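Local coordinates for protein ferulic acid esterase, AmCE1/Fae1A (Anaeromyces mucronatus, PDB 5CXX) that probably hydrolyses feruloyl ester bonds as an esterase of the alpha/beta-hydrolase fold, and holds ferulic acid in its pocket, at residues H63-S67 against Y118-Y122. Sequence-based numbering, arbitrary orientation.
Sequences HGLMS and YYKGY. With FER (3-(4-hydroxy-3-methoxyphenyl)-2-propenoic acid), chain D.
L65 reaches into a cluster of three tyrosines, Y118, Y119 and Y122, carried by helix 116-123. CD1 of L65 sits over one face of the Y122 ring, off toward the rim, in a CH-pi contact 4.1 Å from the ring centroid; the same L65 methyl lies 3.6 Å from CE2 of Y118. The other methyl, CD2, meets the edge of the Y119 ring. CG anti to the backbone N (chi1 -150°) brings the fork of L65 to the rings, and its rotation about CB-CG sends CD1 to Y118 and Y122 and CD2 to Y119.

Polar contacts gather where the Y118 and Y122 side chains end. The Y122 hydroxyl donates to OH of Y118 at 2.9 Å, and OH of Y118 in turn accepts a weak, bent hydrogen bond from M66 N, which comes in at the edge of that ring. Buried G64 accepts two hydrogen bonds at its O: from S67 N, closing the type II turn G64-S67, and from H63 ND1 at 2.8 Å, which lies on a carbonyl lone pair with the oxygen in the imidazole plane. That bond helps hold the H63 ring with its edge toward the Y122 hydroxyl.

In this alpha/beta-hydrolase fold the turn follows strand 58-62 of the central sheet. L65 N donates to O1 of ferulic acid at 2.7 Å in a nearly straight bond (172°); M157 N, just after S156 of the probable nucleophile elbow, is also hydrogen-bonded to the ligand, a placement consistent with an oxyanion hole.

The ligand's methoxy carbon C10 stands 3.3 Å above the plane of the Y119 ring, over its centre, and the Y119 hydroxyl is hydrogen-bonded to S193 OG. Replacing Y119 by an alanine is likely to strip the methoxy group of its aromatic floor, S193 of its phenol partner and CD2 of L65 of a neighbour.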
ATOM      1  N   HIS A  63      -6.221  -1.746  -0.737  1.00 15.11           N
ATOM      2  CA  HIS A  63      -7.353  -0.846  -0.698  1.00 14.14           C
ATOM      3  C   HIS A  63      -7.769  -0.400   0.687  1.00 16.38           C
ATOM      4  O   HIS A  63      -7.243  -0.857   1.710  1.00 17.49           O
ATOM      5  CB  HIS A  63      -8.537  -1.575  -1.370  1.00 17.41           C
ATOM      6  CG  HIS A  63      -8.988  -2.824  -0.632  1.00 15.98           C
ATOM      7  ND1 HIS A  63      -9.716  -2.763   0.542  1.00 16.60           N
ATOM      8  CD2 HIS A  63      -8.822  -4.139  -0.919  1.00 17.49           C
ATOM      9  CE1 HIS A  63      -9.990  -4.004   0.954  1.00 17.68           C
ATOM     10  NE2 HIS A  63      -9.449  -4.857   0.090  1.00 17.18           N
ATOM     11  N   GLY A  64      -8.750   0.493   0.716  1.00 16.82           N
ATOM     12  CA  GLY A  64      -9.248   1.039   1.964  1.00 18.38           C
ATOM     13  C   GLY A  64     -10.454   0.310   2.554  1.00 19.42           C
ATOM     14  O   GLY A  64     -10.865  -0.796   2.112  1.00 17.55           O
ATOM     15  N   LEU A  65     -11.018   0.928   3.578  1.00 17.74           N
ATOM     16  CA  LEU A  65     -12.112   0.314   4.296  1.00 18.97           C
ATOM     17  C   LEU A  65     -13.284   0.116   3.334  1.00 21.65           C
ATOM     18  O   LEU A  65     -13.558   0.953   2.467  1.00 23.57           O
ATOM     19  CB  LEU A  65     -12.571   1.245   5.466  1.00 21.88           C
ATOM     20  CG  LEU A  65     -13.153   0.620   6.706  1.00 24.52           C
ATOM     21  CD1 LEU A  65     -12.097  -0.250   7.402  1.00 22.55           C
ATOM     22  CD2 LEU A  65     -13.735   1.733   7.588  1.00 23.09           C
ATOM     23  N   MET A  66     -14.001  -0.966   3.510  1.00 22.51           N
ATOM     24  CA  MET A  66     -15.251  -1.190   2.743  1.00 22.86           C
ATOM     25  C   MET A  66     -15.031  -1.373   1.227  1.00 28.15           C
ATOM     26  O   MET A  66     -15.958  -1.305   0.431  1.00 27.87           O
ATOM     27  CB  MET A  66     -16.304  -0.092   2.991  1.00 25.77           C
ATOM     28  CG  MET A  66     -16.363   0.270   4.526  1.00 25.22           C
ATOM     29  SD  MET A  66     -17.758   1.221   4.770  1.00 32.16           S
ATOM     30  CE  MET A  66     -17.337   1.904   6.438  1.00 27.46           C
ATOM     31  N   SER A  67     -13.781  -1.614   0.840  1.00 20.55           N
ATOM     32  CA  SER A  67     -13.383  -1.874  -0.574  1.00 18.37           C
ATOM     33  C   SER A  67     -12.962  -3.320  -0.733  1.00 19.85           C
ATOM     34  O   SER A  67     -13.077  -4.094   0.245  1.00 19.08           O
ATOM     35  CB  SER A  67     -12.245  -0.923  -0.983  1.00 19.29           C
ATOM     36  OG  SER A  67     -12.850   0.369  -0.991  1.00 23.93           O
ATOM     37  N   TYR A 118     -14.913  -4.637  12.816  1.00 22.50           N
ATOM     38  CA  TYR A 118     -14.578  -4.732  11.384  1.00 20.81           C
ATOM     39  C   TYR A 118     -13.072  -4.427  11.131  1.00 20.16           C
ATOM     40  O   TYR A 118     -12.383  -5.073  10.321  1.00 19.38           O
ATOM     41  CB  TYR A 118     -15.513  -3.786  10.554  1.00 20.74           C
ATOM     42  CG  TYR A 118     -15.270  -3.836   9.055  1.00 20.58           C
ATOM     43  CD1 TYR A 118     -15.516  -5.022   8.337  1.00 19.93           C
ATOM     44  CD2 TYR A 118     -14.905  -2.691   8.351  1.00 20.04           C
ATOM     45  CE1 TYR A 118     -15.278  -5.063   6.974  1.00 21.99           C
ATOM     46  CE2 TYR A 118     -14.706  -2.712   6.987  1.00 23.31           C
ATOM     47  CZ  TYR A 118     -14.889  -3.915   6.296  1.00 25.57           C
ATOM     48  OH  TYR A 118     -14.636  -3.929   4.919  1.00 25.00           O
ATOM     49  N   TYR A 119     -12.521  -3.434  11.868  1.00 19.17           N
ATOM     50  CA  TYR A 119     -11.107  -3.156  11.683  1.00 17.99           C
ATOM     51  C   TYR A 119     -10.195  -4.335  11.947  1.00 18.97           C
ATOM     52  O   TYR A 119      -9.114  -4.397  11.319  1.00 19.01           O
ATOM     53  CB  TYR A 119     -10.702  -1.998  12.623  1.00 18.89           C
ATOM     54  CG  TYR A 119     -11.543  -0.744  12.535  1.00 18.58           C
ATOM     55  CD1 TYR A 119     -12.232  -0.360  11.372  1.00 20.40           C
ATOM     56  CD2 TYR A 119     -11.598   0.123  13.634  1.00 19.60           C
ATOM     57  CE1 TYR A 119     -12.995   0.792  11.336  1.00 19.03           C
ATOM     58  CE2 TYR A 119     -12.330   1.303  13.563  1.00 21.31           C
ATOM     59  CZ  TYR A 119     -13.015   1.623  12.428  1.00 21.28           C
ATOM     60  OH  TYR A 119     -13.783   2.771  12.407  1.00 22.63           O
ATOM     61  N   LYS A 120     -10.566  -5.195  12.906  1.00 19.98           N
ATOM     62  CA  LYS A 120      -9.694  -6.345  13.255  1.00 21.50           C
ATOM     63  C   LYS A 120      -9.328  -7.197  12.029  1.00 19.01           C
ATOM     64  O   LYS A 120      -8.248  -7.779  11.963  1.00 19.39           O
ATOM     65  CB  LYS A 120     -10.368  -7.240  14.291  1.00 23.53           C
ATOM     66  CG  LYS A 120     -10.439  -6.526  15.679  1.00 34.52           C
ATOM     67  CD  LYS A 120     -11.153  -7.480  16.635  1.00 37.17           C
ATOM     68  CE  LYS A 120     -11.379  -6.796  18.012  1.00 47.73           C
ATOM     69  NZ  LYS A 120     -12.232  -7.680  18.852  1.00 51.68           N
ATOM     70  N   GLY A 121     -10.254  -7.303  11.069  1.00 20.52           N
ATOM     71  CA  GLY A 121      -9.974  -8.064   9.850  1.00 18.64           C
ATOM     72  C   GLY A 121      -8.892  -7.462   8.974  1.00 18.80           C
ATOM     73  O   GLY A 121      -8.113  -8.211   8.343  1.00 18.57           O
ATOM     74  N   TYR A 122      -8.766  -6.145   9.000  1.00 18.33           N
ATOM     75  CA  TYR A 122      -7.672  -5.491   8.322  1.00 18.47           C
ATOM     76  C   TYR A 122      -6.366  -5.695   9.093  1.00 18.54           C
ATOM     77  O   TYR A 122      -5.285  -5.899   8.502  1.00 18.85           O
ATOM     78  CB  TYR A 122      -7.956  -3.935   8.148  1.00 17.41           C
ATOM     79  CG  TYR A 122      -9.023  -3.721   7.096  1.00 17.23           C
ATOM     80  CD1 TYR A 122     -10.375  -3.931   7.395  1.00 19.11           C
ATOM     81  CD2 TYR A 122      -8.639  -3.297   5.786  1.00 23.12           C
ATOM     82  CE1 TYR A 122     -11.357  -3.771   6.367  1.00 22.50           C
ATOM     83  CE2 TYR A 122      -9.627  -3.119   4.780  1.00 23.56           C
ATOM     84  CZ  TYR A 122     -10.928  -3.387   5.081  1.00 26.32           C
ATOM     85  OH  TYR A 122     -11.908  -3.225   4.084  1.00 27.80           O
TER
HETATM   86  C4  FER D 301     -11.795   5.689  11.088  1.00 19.73           C
HETATM   87  C5  FER D 301     -12.129   6.531   9.988  1.00 21.99           C
HETATM   88  C6  FER D 301     -11.831   6.130   8.719  1.00 21.00           C
HETATM   89  C3  FER D 301     -11.085   4.501  10.836  1.00 18.96           C
HETATM   90  C2  FER D 301     -10.800   4.070   9.568  1.00 18.19           C
HETATM   91  C1  FER D 301     -11.149   4.886   8.508  1.00 19.78           C
HETATM   92  C10 FER D 301      -9.891   2.733  11.697  1.00 21.00           C
HETATM   93  C7  FER D 301     -10.856   4.402   7.129  1.00 20.56           C
HETATM   94  C8  FER D 301     -11.414   4.897   6.011  1.00 18.94           C
HETATM   95  C9  FER D 301     -11.007   4.293   4.668  1.00 21.10           C
HETATM   96  O1  FER D 301     -10.187   3.327   4.569  1.00 19.87           O
HETATM   97  O2  FER D 301     -11.541   4.758   3.627  1.00 24.99           O
HETATM   98  O4  FER D 301     -12.040   5.984  12.395  1.00 22.54           O
HETATM   99  O3  FER D 301     -10.789   3.804  11.970  1.00 20.39           O